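Local coordinates for RahU protein (Pseudomonas aeruginosa PAO1, PDB 6ZC2) that is an aegerolysin that interacts with the membrane sphingolipid ceramide phosphorylethanolamine and probably binds glycolipids, at residues Gly30-Tyr35 with Ile42-Val47; Ser89-Trp94 with Thr99-Phe104; Thr36-Glu41 with Ala61-Glu66. All blocks are in the same frame, centred on the assembly; numbering follows the deposited sequence. Where two conformers were deposited one is given.

Interaction 1: residues Gly30-Tyr35 with Ile42-Val47; sequences GKFYRY and ISTEEV. With EDO (1,2-ethanediol), chain C; EDO (1,2-ethanediol), chain K; EDO (1,2-ethanediol), chain I.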
loop_
_atom_site.group_PDB
_atom_site.type_symbol
_atom_site.label_atom_id
_atom_site.label_comp_id
_atom_site.label_asym_id
_atom_site.label_seq_id
_atom_site.Cartn_x
_atom_site.Cartn_y
_atom_site.Cartn_z
ATOM N N GLY A 30 10.071 -8.841 2.690
ATOM C CA GLY A 30 8.756 -9.456 2.637
ATOM C C GLY A 30 8.336 -9.865 1.238
ATOM O O GLY A 30 9.141 -9.960 0.309
ATOM N N LYS A 31 7.034 -10.126 1.100
ATOM C CA LYS A 31 6.434 -10.520 -0.167
ATOM C C LYS A 31 5.065 -9.863 -0.299
ATOM O O LYS A 31 4.465 -9.440 0.694
ATOM C CB LYS A 31 6.299 -12.040 -0.271
ATOM C CG LYS A 31 5.281 -12.637 0.631
ATOM C CD LYS A 31 5.396 -14.135 0.521
ATOM C CE LYS A 31 4.282 -14.799 1.262
ATOM N NZ LYS A 31 4.301 -16.292 1.143
ATOM N N PHE A 32 4.563 -9.794 -1.532
ATOM C CA PHE A 32 3.173 -9.423 -1.769
ATOM C C PHE A 32 2.339 -10.703 -1.819
ATOM O O PHE A 32 2.824 -11.763 -2.230
ATOM C CB PHE A 32 3.024 -8.670 -3.097
ATOM C CG PHE A 32 3.558 -7.260 -3.077
ATOM C CD1 PHE A 32 2.943 -6.274 -2.314
ATOM C CD2 PHE A 32 4.659 -6.911 -3.854
ATOM C CE1 PHE A 32 3.426 -4.968 -2.320
ATOM C CE2 PHE A 32 5.144 -5.603 -3.865
ATOM C CZ PHE A 32 4.528 -4.633 -3.097
ATOM N N TYR A 33 1.072 -10.605 -1.403
ATOM C CA TYR A 33 0.186 -11.759 -1.428
ATOM C C TYR A 33 -1.229 -11.341 -1.806
ATOM O O TYR A 33 -1.616 -10.180 -1.668
ATOM C CB TYR A 33 0.206 -12.527 -0.109
ATOM C CG TYR A 33 -0.398 -11.848 1.103
ATOM C CD1 TYR A 33 0.356 -10.992 1.898
ATOM C CD2 TYR A 33 -1.703 -12.123 1.496
ATOM C CE1 TYR A 33 -0.183 -10.416 3.047
ATOM C CE2 TYR A 33 -2.249 -11.561 2.648
ATOM C CZ TYR A 33 -1.483 -10.710 3.419
ATOM O OH TYR A 33 -2.000 -10.152 4.570
ATOM N N ARG A 34 -2.010 -12.318 -2.270
ATOM C CA ARG A 34 -3.397 -12.086 -2.672
ATOM C C ARG A 34 -4.259 -12.094 -1.415
ATOM O O ARG A 34 -4.590 -13.159 -0.884
ATOM C CB ARG A 34 -3.841 -13.152 -3.669
ATOM C CG ARG A 34 -5.152 -12.838 -4.366
ATOM C CD ARG A 34 -5.688 -14.034 -5.155
ATOM N NE ARG A 34 -4.726 -14.540 -6.132
ATOM C CZ ARG A 34 -4.578 -14.055 -7.362
ATOM N NH1 ARG A 34 -5.331 -13.043 -7.774
ATOM N NH2 ARG A 34 -3.677 -14.579 -8.181
ATOM N N TYR A 35 -4.611 -10.900 -0.927
ATOM C CA TYR A 35 -5.349 -10.773 0.329
ATOM C C TYR A 35 -6.602 -11.646 0.254
ATOM O O TYR A 35 -7.333 -11.588 -0.736
ATOM C CB TYR A 35 -5.730 -9.293 0.506
ATOM C CG TYR A 35 -6.085 -8.879 1.923
ATOM C CD1 TYR A 35 -5.237 -9.168 2.989
ATOM C CD2 TYR A 35 -7.255 -8.168 2.191
ATOM C CE1 TYR A 35 -5.553 -8.797 4.286
ATOM C CE2 TYR A 35 -7.581 -7.785 3.492
ATOM C CZ TYR A 35 -6.719 -8.104 4.536
ATOM O OH TYR A 35 -7.011 -7.749 5.837
ATOM N N ILE A 42 2.053 -12.980 -4.867
ATOM C CA ILE A 42 1.870 -12.216 -6.099
ATOM C C ILE A 42 3.189 -11.508 -6.398
ATOM O O ILE A 42 3.824 -10.967 -5.488
ATOM C CB ILE A 42 0.715 -11.193 -5.936
ATOM C CG1 ILE A 42 -0.596 -11.896 -5.559
ATOM C CG2 ILE A 42 0.546 -10.331 -7.196
ATOM C CD1 ILE A 42 -1.178 -12.751 -6.662
ATOM N N SER A 43 3.608 -11.521 -7.665
ATOM C CA SER A 43 4.876 -10.897 -8.020
ATOM C C SER A 43 4.784 -9.373 -7.952
ATOM O O SER A 43 3.713 -8.773 -8.081
ATOM C CB SER A 43 5.293 -11.299 -9.434
ATOM O OG SER A 43 4.429 -10.716 -10.395
ATOM N N THR A 44 5.948 -8.740 -7.781
ATOM C CA THR A 44 5.987 -7.283 -7.861
ATOM C C THR A 44 5.516 -6.793 -9.224
ATOM O O THR A 44 4.852 -5.753 -9.313
ATOM C CB THR A 44 7.381 -6.733 -7.528
ATOM O OG1 THR A 44 8.312 -7.077 -8.565
ATOM C CG2 THR A 44 7.868 -7.288 -6.199
ATOM N N GLU A 45 5.803 -7.546 -10.290
ATOM C CA GLU A 45 5.343 -7.154 -11.618
ATOM C C GLU A 45 3.819 -7.137 -11.698
ATOM O O GLU A 45 3.234 -6.237 -12.314
ATOM C CB GLU A 45 5.929 -8.090 -12.676
ATOM C CG GLU A 45 7.430 -8.295 -12.561
ATOM C CD GLU A 45 7.777 -9.557 -11.794
ATOM O OE1 GLU A 45 8.079 -9.450 -10.587
ATOM O OE2 GLU A 45 7.761 -10.652 -12.398
ATOM N N GLU A 46 3.157 -8.134 -11.098
ATOM C CA GLU A 46 1.699 -8.169 -11.138
ATOM C C GLU A 46 1.090 -7.026 -10.333
ATOM O O GLU A 46 0.138 -6.384 -10.792
ATOM C CB GLU A 46 1.158 -9.523 -10.672
ATOM C CG GLU A 46 -0.374 -9.552 -10.674
ATOM C CD GLU A 46 -0.986 -10.934 -10.492
ATOM O OE1 GLU A 46 -0.271 -11.961 -10.570
ATOM O OE2 GLU A 46 -2.213 -10.986 -10.267
ATOM N N VAL A 47 1.623 -6.750 -9.136
ATOM C CA VAL A 47 1.134 -5.600 -8.374
ATOM C C VAL A 47 1.274 -4.327 -9.198
ATOM O O VAL A 47 0.368 -3.481 -9.232
ATOM C CB VAL A 47 1.872 -5.490 -7.027
ATOM C CG1 VAL A 47 1.428 -4.227 -6.282
ATOM C CG2 VAL A 47 1.627 -6.736 -6.182
HETATM C C1 EDO C . -2.393 -7.772 -5.133
HETATM O O1 EDO C . -3.103 -9.010 -4.986
HETATM C C2 EDO C . -1.234 -7.756 -4.149
HETATM O O2 EDO C . -1.730 -7.768 -2.809
HETATM C C1 EDO K . -5.327 -11.621 7.635
HETATM O O1 EDO K . -6.463 -12.089 6.897
HETATM C C2 EDO K . -4.263 -11.050 6.704
HETATM O O2 EDO K . -4.070 -11.880 5.550
HETATM C C1 EDO I . -4.392 -9.475 -8.073
HETATM O O1 EDO I . -4.954 -8.990 -6.851
HETATM C C2 EDO I . -3.896 -8.295 -8.899
HETATM O O2 EDO I . -3.711 -8.713 -10.256
HETATM O O HOH W 1 6.016 -10.995 -3.790
HETATM O O HOH W 2 -4.145 -12.823 -10.578
HETATM O O HOH W 3 -1.534 -14.342 -10.270
#
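Ile42 N donates an almost straight hydrogen bond to Phe32 O (3.0 Å, 168° at the hydrogen), where strand 41-42 meets the edge of strand 29-34 and runs on into the one-turn helix 44-47. Water 1 adds a second backbone link, accepting from Phe32 N and donating to Ile42 O. The Phe32 ring packs against the helix. Val47 CG2 sits over one face, off centre, 3.7 Å from Phe32 CG, in a CH-pi contact, and Thr44 CG2 meets the ring edge, 4.0 Å from CE2 of Phe32. Ile42 starts from the same face as Phe32 (CB to CB 4.4 Å), and its CD1 lies off centre over one face of the Arg34 guanidinium, 3.4 Å from Arg34 NH2. A bend at chi3 (-56°) folds Arg34 back over this methyl. Glu46 OE2 is 4.4 Å from Arg34 NH2 and well out of the guanidinium plane, beyond salt-bridge range; water 2 accepts from NH2 and donates to OE2. The firmer partner of Arg34 is Asp40, bound at NE. Ser43 OG caps the helix by accepting from Glu46 N (3.0 Å). The contact has an apolar inner side, Phe32 against Val47 and Thr44, and a hydrated outer side with water-bridged charges.

Interaction 2: residues Ser89-Trp94 with Thr99-Phe104; sequences SWDDPW and TNTWSF. With EDO (1,2-ethanediol), chain J; TRS (2-amino-2-hydroxymethyl-propane-1,3-diol), chain B; EDO (1,2-ethanediol), chain D.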
loop_
_atom_site.group_PDB
_atom_site.type_symbol
_atom_site.label_atom_id
_atom_site.label_comp_id
_atom_site.label_asym_id
_atom_site.label_seq_id
_atom_site.Cartn_x
_atom_site.Cartn_y
_atom_site.Cartn_z
ATOM N N SER A 89 4.172 4.150 1.143
ATOM C CA SER A 89 5.297 3.405 1.697
ATOM C C SER A 89 4.948 2.921 3.099
ATOM O O SER A 89 4.134 3.531 3.790
ATOM C CB SER A 89 6.561 4.279 1.794
ATOM O OG SER A 89 7.021 4.678 0.518
ATOM N N TRP A 90 5.599 1.834 3.534
ATOM C CA TRP A 90 5.353 1.290 4.871
ATOM C C TRP A 90 6.588 0.557 5.386
ATOM O O TRP A 90 7.456 0.124 4.616
ATOM C CB TRP A 90 4.150 0.322 4.901
ATOM C CG TRP A 90 4.427 -0.943 4.128
ATOM C CD1 TRP A 90 4.948 -2.116 4.615
ATOM C CD2 TRP A 90 4.261 -1.135 2.716
ATOM N NE1 TRP A 90 5.105 -3.022 3.592
ATOM C CE2 TRP A 90 4.694 -2.445 2.419
ATOM C CE3 TRP A 90 3.787 -0.325 1.674
ATOM C CZ2 TRP A 90 4.659 -2.966 1.128
ATOM C CZ3 TRP A 90 3.760 -0.843 0.395
ATOM C CH2 TRP A 90 4.198 -2.148 0.131
ATOM N N ASP A 91 6.627 0.384 6.710
ATOM C CA ASP A 91 7.679 -0.374 7.382
ATOM C C ASP A 91 7.078 -1.031 8.618
ATOM O O ASP A 91 6.606 -0.332 9.522
ATOM C CB ASP A 91 8.838 0.545 7.772
ATOM C CG ASP A 91 9.934 -0.189 8.510
ATOM O OD1 ASP A 91 10.198 -1.363 8.170
ATOM O OD2 ASP A 91 10.535 0.409 9.428
ATOM N N ASP A 92 7.097 -2.367 8.650
ATOM C CA ASP A 92 6.539 -3.177 9.735
ATOM C C ASP A 92 7.646 -4.126 10.181
ATOM O O ASP A 92 7.753 -5.250 9.670
ATOM C CB ASP A 92 5.316 -3.948 9.226
ATOM C CG ASP A 92 4.609 -4.759 10.306
ATOM O OD1 ASP A 92 5.116 -4.845 11.449
ATOM O OD2 ASP A 92 3.534 -5.319 9.991
ATOM N N PRO A 93 8.489 -3.711 11.130
ATOM C CA PRO A 93 9.632 -4.546 11.526
ATOM C C PRO A 93 9.225 -5.745 12.374
ATOM O O PRO A 93 8.166 -5.780 13.007
ATOM C CB PRO A 93 10.519 -3.591 12.339
ATOM C CG PRO A 93 10.014 -2.212 12.031
ATOM C CD PRO A 93 8.551 -2.376 11.752
ATOM N N TRP A 94 10.117 -6.739 12.387
ATOM C CA TRP A 94 9.914 -7.936 13.197
ATOM C C TRP A 94 10.385 -7.739 14.635
ATOM O O TRP A 94 9.724 -8.198 15.573
ATOM C CB TRP A 94 10.655 -9.120 12.571
ATOM C CG TRP A 94 10.676 -10.354 13.430
ATOM C CD1 TRP A 94 9.721 -11.331 13.487
ATOM C CD2 TRP A 94 11.706 -10.750 14.347
ATOM N NE1 TRP A 94 10.091 -12.303 14.386
ATOM C CE2 TRP A 94 11.304 -11.972 14.926
ATOM C CE3 TRP A 94 12.927 -10.188 14.739
ATOM C CZ2 TRP A 94 12.078 -12.640 15.874
ATOM C CZ3 TRP A 94 13.696 -10.856 15.681
ATOM C CH2 TRP A 94 13.267 -12.068 16.236
ATOM N N THR A 99 8.545 1.172 16.209
ATOM C CA THR A 99 7.249 1.681 15.787
ATOM C C THR A 99 7.045 1.385 14.306
ATOM O O THR A 99 7.965 1.554 13.499
ATOM C CB THR A 99 7.179 3.196 16.019
ATOM O OG1 THR A 99 7.364 3.480 17.411
ATOM C CG2 THR A 99 5.835 3.754 15.571
ATOM N N ASN A 100 5.845 0.931 13.954
ATOM C CA ASN A 100 5.500 0.749 12.552
ATOM C C ASN A 100 5.161 2.103 11.944
ATOM O O ASN A 100 4.603 2.978 12.611
ATOM C CB ASN A 100 4.274 -0.152 12.410
ATOM C CG ASN A 100 4.426 -1.476 13.131
ATOM O OD1 ASN A 100 5.511 -2.058 13.168
ATOM N ND2 ASN A 100 3.333 -1.957 13.717
ATOM N N THR A 101 5.497 2.276 10.663
ATOM C CA THR A 101 5.224 3.526 9.971
ATOM C C THR A 101 4.618 3.255 8.600
ATOM O O THR A 101 4.843 2.201 7.998
ATOM C CB THR A 101 6.484 4.402 9.812
ATOM O OG1 THR A 101 7.492 3.674 9.103
ATOM C CG2 THR A 101 7.019 4.841 11.169
ATOM N N TRP A 102 3.837 4.223 8.120
ATOM C CA TRP A 102 3.299 4.184 6.764
ATOM C C TRP A 102 2.893 5.597 6.372
ATOM O O TRP A 102 2.622 6.441 7.231
ATOM C CB TRP A 102 2.116 3.213 6.630
ATOM C CG TRP A 102 0.961 3.562 7.512
ATOM C CD1 TRP A 102 -0.128 4.311 7.176
ATOM C CD2 TRP A 102 0.790 3.196 8.888
ATOM N NE1 TRP A 102 -0.968 4.435 8.257
ATOM C CE2 TRP A 102 -0.426 3.763 9.322
ATOM C CE3 TRP A 102 1.546 2.447 9.794
ATOM C CZ2 TRP A 102 -0.904 3.599 10.625
ATOM C CZ3 TRP A 102 1.072 2.289 11.088
ATOM C CH2 TRP A 102 -0.143 2.858 11.487
ATOM N N SER A 103 2.858 5.853 5.064
ATOM C CA SER A 103 2.534 7.197 4.594
ATOM C C SER A 103 2.195 7.181 3.110
ATOM O O SER A 103 2.692 6.346 2.347
ATOM C CB SER A 103 3.713 8.149 4.821
ATOM O OG SER A 103 4.827 7.753 4.045
ATOM N N PHE A 104 1.359 8.136 2.708
ATOM C CA PHE A 104 1.231 8.532 1.314
ATOM C C PHE A 104 1.895 9.892 1.151
ATOM O O PHE A 104 1.627 10.809 1.933
ATOM C CB PHE A 104 -0.236 8.627 0.878
ATOM C CG PHE A 104 -0.405 8.941 -0.588
ATOM C CD1 PHE A 104 -0.290 7.938 -1.543
ATOM C CD2 PHE A 104 -0.662 10.236 -1.014
ATOM C CE1 PHE A 104 -0.438 8.224 -2.893
ATOM C CE2 PHE A 104 -0.811 10.526 -2.365
ATOM C CZ PHE A 104 -0.703 9.520 -3.300
HETATM C C1 EDO J . 2.154 6.449 10.727
HETATM O O1 EDO J . 3.513 6.316 10.305
HETATM C C2 EDO J . 1.965 5.701 12.041
HETATM O O2 EDO J . 3.199 5.686 12.772
HETATM C C TRS B . 6.890 -4.235 15.840
HETATM C C1 TRS B . 7.308 -5.632 16.287
HETATM C C2 TRS B . 8.113 -3.349 15.634
HETATM C C3 TRS B . 5.969 -3.617 16.886
HETATM N N TRS B . 6.172 -4.350 14.563
HETATM O O1 TRS B . 6.171 -6.462 16.372
HETATM O O2 TRS B . 8.887 -3.327 16.819
HETATM O O3 TRS B . 5.521 -2.353 16.446
HETATM C C1 EDO D . 12.240 -5.653 8.111
HETATM O O1 EDO D . 11.854 -6.333 9.305
HETATM C C2 EDO D . 11.377 -4.405 7.963
HETATM O O2 EDO D . 11.766 -3.412 8.922
HETATM O O HOH W 4 9.004 2.169 10.991
#
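Four backbone hydrogen bonds join Ser89-Asp92 to Thr101-Phe104 as an antiparallel hairpin, the two strand axes 4.6 Å apart and 175° from one another in direction. Ser89 and Ser103 form one hydrogen-bonded pair, with Ser89 N to Ser103 O at 2.9 Å; Asp91 and Thr101 form the next, with Thr101 N to Asp91 O at 3.1 Å. Between them Trp90 and Trp102 make a non-hydrogen-bonded pair, where Trp102 CA-H leans on Ser89 O and Trp90 CA-H on Thr101 O.

Apolar contact between the two tryptophans is confined to their CB atoms, 3.9 Å apart. Each CG stands between its backbone N and carbonyl carbon, and the indoles then part: Trp90 NE1 is hydrogen-bonded to Thr72 OG1, while Trp102 packs on Ile125 and Val128 and carries an ethanediol over the centre of one face.

On the side of Asp91 and Thr101, polar groups meet through water 4, which donates to Asp91 OD2 and Thr99 O and accepts from Thr101 OG1.

Toward the loop that connects the two strands, Asp92 and Asn100 lie side by side, their planes 59° apart, with the acceptors Asp92 OD1 and Asn100 OD1 3.3 Å from each other. The amine of TRIS, a molecule probably from the crystallisation liquor, donates to Asn100 OD1 (2.8 Å) and to Pro93 O (2.9 Å). Asn100 ND2 is held by the carbonyls of Asn119 and Gly122, and Asp92 OD2 by Ile125 N, which fixes both side chains.

Asn100 OD1 and Pro93 O thus accept from the amine with Asp92 OD1 close by, and Lys95 O and Gly122 O also bond to TRIS; together they make an electronegative cluster, probably well suited to a protonated amine.

Interaction 3: residues Thr36-Glu41 with Ala61-Glu66; sequences TNKDDE and ASCGRE. With EDO (1,2-ethanediol), chain K; EDO (1,2-ethanediol), chain C.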
loop_
_atom_site.group_PDB
_atom_site.type_symbol
_atom_site.label_atom_id
_atom_site.label_comp_id
_atom_site.label_asym_id
_atom_site.label_seq_id
_atom_site.Cartn_x
_atom_site.Cartn_y
_atom_site.Cartn_z
ATOM N N THR A 36 -6.851 -12.494 1.265
ATOM C CA THR A 36 -6.233 -12.533 2.585
ATOM C C THR A 36 -5.278 -13.723 2.803
ATOM O O THR A 36 -4.916 -14.017 3.942
ATOM C CB THR A 36 -7.344 -12.662 3.666
ATOM O OG1 THR A 36 -8.156 -13.809 3.377
ATOM C CG2 THR A 36 -8.239 -11.422 3.700
ATOM N N ASN A 37 -4.864 -14.400 1.725
ATOM C CA ASN A 37 -4.110 -15.659 1.810
ATOM C C ASN A 37 -2.606 -15.409 1.674
ATOM O O ASN A 37 -2.089 -15.245 0.562
ATOM C CB ASN A 37 -4.598 -16.630 0.740
ATOM C CG ASN A 37 -3.907 -17.971 0.824
ATOM O OD1 ASN A 37 -3.117 -18.220 1.737
ATOM N ND2 ASN A 37 -4.205 -18.848 -0.123
ATOM N N LYS A 38 -1.895 -15.439 2.807
ATOM C CA LYS A 38 -0.459 -15.159 2.814
ATOM C C LYS A 38 0.368 -16.190 2.046
ATOM O O LYS A 38 1.510 -15.887 1.674
ATOM C CB LYS A 38 0.043 -15.004 4.253
ATOM C CG LYS A 38 -0.568 -13.803 4.967
ATOM C CD LYS A 38 -0.201 -13.729 6.444
ATOM C CE LYS A 38 -1.024 -12.645 7.142
ATOM N NZ LYS A 38 -0.845 -12.662 8.620
ATOM N N ASP A 39 -0.173 -17.389 1.787
ATOM C CA ASP A 39 0.535 -18.375 0.974
ATOM C C ASP A 39 0.441 -18.098 -0.523
ATOM O O ASP A 39 1.202 -18.692 -1.294
ATOM C CB ASP A 39 -0.020 -19.783 1.227
ATOM C CG ASP A 39 0.467 -20.402 2.529
ATOM O OD1 ASP A 39 1.522 -19.987 3.052
ATOM O OD2 ASP A 39 -0.212 -21.329 3.018
ATOM N N ASP A 40 -0.476 -17.230 -0.957
ATOM C CA ASP A 40 -0.700 -16.981 -2.383
ATOM C C ASP A 40 0.125 -15.765 -2.798
ATOM O O ASP A 40 -0.355 -14.633 -2.842
ATOM C CB ASP A 40 -2.188 -16.773 -2.638
ATOM C CG ASP A 40 -2.544 -16.759 -4.116
ATOM O OD1 ASP A 40 -1.639 -16.896 -4.965
ATOM O OD2 ASP A 40 -3.745 -16.622 -4.424
ATOM N N GLU A 41 1.399 -16.010 -3.108
ATOM C CA GLU A 41 2.308 -14.914 -3.417
ATOM C C GLU A 41 2.007 -14.315 -4.790
ATOM O O GLU A 41 1.752 -15.038 -5.758
ATOM C CB GLU A 41 3.768 -15.381 -3.362
ATOM C CG GLU A 41 4.728 -14.228 -3.621
ATOM C CD GLU A 41 6.181 -14.523 -3.319
ATOM O OE1 GLU A 41 6.497 -15.630 -2.834
ATOM O OE2 GLU A 41 7.011 -13.617 -3.568
ATOM N N ALA A 61 -1.544 -6.219 -0.447
ATOM C CA ALA A 61 -1.182 -6.792 0.842
ATOM C C ALA A 61 0.240 -7.335 0.801
ATOM O O ALA A 61 0.680 -7.894 -0.214
ATOM C CB ALA A 61 -2.157 -7.906 1.253
ATOM N N SER A 62 0.954 -7.174 1.915
ATOM C CA SER A 62 2.329 -7.636 2.022
ATOM C C SER A 62 2.583 -8.150 3.434
ATOM O O SER A 62 2.050 -7.603 4.405
ATOM C CB SER A 62 3.308 -6.497 1.695
ATOM O OG SER A 62 4.664 -6.908 1.779
ATOM N N CYS A 63 3.385 -9.209 3.543
ATOM C CA CYS A 63 3.737 -9.769 4.841
ATOM C C CYS A 63 5.200 -10.187 4.828
ATOM O O CYS A 63 5.837 -10.272 3.772
ATOM C CB CYS A 63 2.828 -10.944 5.236
ATOM S SG CYS A 63 2.949 -12.400 4.158
ATOM N N GLY A 64 5.740 -10.442 6.017
ATOM C CA GLY A 64 7.069 -11.006 6.098
ATOM C C GLY A 64 7.119 -12.407 5.523
ATOM O O GLY A 64 6.114 -13.119 5.450
ATOM N N ARG A 65 8.310 -12.815 5.093
ATOM C CA ARG A 65 8.456 -14.173 4.587
ATOM C C ARG A 65 8.265 -15.173 5.724
ATOM O O ARG A 65 8.553 -14.887 6.890
ATOM C CB ARG A 65 9.796 -14.352 3.867
ATOM C CG ARG A 65 9.883 -13.503 2.590
ATOM C CD ARG A 65 10.677 -14.164 1.457
ATOM N NE ARG A 65 10.506 -13.474 0.175
ATOM C CZ ARG A 65 9.591 -13.795 -0.740
ATOM N NH1 ARG A 65 9.511 -13.108 -1.872
ATOM N NH2 ARG A 65 8.753 -14.801 -0.524
ATOM N N GLU A 66 7.744 -16.349 5.379
ATOM C CA GLU A 66 7.292 -17.283 6.401
ATOM C C GLU A 66 8.450 -17.705 7.302
ATOM O O GLU A 66 9.531 -18.061 6.824
ATOM C CB GLU A 66 6.651 -18.508 5.753
ATOM C CG GLU A 66 5.870 -19.312 6.765
ATOM C CD GLU A 66 4.971 -20.380 6.165
ATOM O OE1 GLU A 66 5.246 -20.848 5.040
ATOM O OE2 GLU A 66 3.990 -20.763 6.843
HETATM C C1 EDO K . -5.327 -11.621 7.635
HETATM O O1 EDO K . -6.463 -12.089 6.897
HETATM C C2 EDO K . -4.263 -11.050 6.704
HETATM O O2 EDO K . -4.070 -11.880 5.550
HETATM C C1 EDO C . -2.393 -7.772 -5.133
HETATM O O1 EDO C . -3.103 -9.010 -4.986
HETATM C C2 EDO C . -1.234 -7.756 -4.149
HETATM O O2 EDO C . -1.730 -7.768 -2.809
#
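Lys38 and Cys63 meet where a type I beta turn, Asn37 to Asp40, folds the loop after strand 29-34 over the end of strand 58-63. The turn is closed by Asp40 N donating to Asn37 O, and an Asx turn is built into it, Asn37 OD1 accepting from Asp39 N (3.1 Å) with the donor above the amide carbonyl plane. Lys38 lies with its aliphatic chain alongside the thiol: CB and CG of Lys38 are both 3.9 Å from Cys63 SG. The thiol stands between its own backbone N and carbonyl carbon (chi1 64°), which turns it up against the lysine methylenes. Beyond them the lysine runs on extended, and its ammonium group bonds to Tyr3 O and makes a cation-pi contact with Trp6.

Farther out, Glu41 and Arg65 form a salt bridge, their chains crossing at about a right angle. Arg65 NH1 donates to Glu41 OE2 at 3.1 Å, on the syn side of the carboxylate, and the oxygen lies close to the guanidinium plane. Arg65 NH2 adds a straight but weak bond to OE1 of Glu41 at 3.3 Å. The two flat groups are twisted 45° apart, so the pairing is two-pronged but not coplanar. Nearby, Asp39 OD1 and Glu66 OE1 come within 4.3 Å, a like-charge pair probably eased by Tyr3 OH, which bonds to Asp39 OD1.

Strand 29-34 lies between strands 41-42 and 58-63 in the sheet: Tyr33 touches Lys38, and Lys31 lies against both Glu41 and Arg65. Cys63 is paired with Lys31 through the backbone and also packs on Trp6 of strand 6-13, so the turn lies over the face of the sheet that carries Tyr33, Cys63 and Trp6.

Interactions 1 and 3 are close neighbours, with centres about 8 Å apart, and their segments alternate along the chain around strand 29-34. A salt bridge from Arg34 NE to Asp40 OD2 (2.9 Å) ties them together, and one ethanediol joins Tyr33 O to Ala61 N. Interaction 2 belongs to the other sheet, its centre about 17 Å from that of interaction 1 and 16 Å from that of interaction 3. The Trp90 indole spans the interior between the sheets: its CH2 packs 3.8 Å from Phe32 CE1, and its CZ2 lies 3.8 Å from Ser62 CB. Of the three contacts, interaction 2 holds the TRIS molecule, which Lys95, Ala98 and Gly122 also bind.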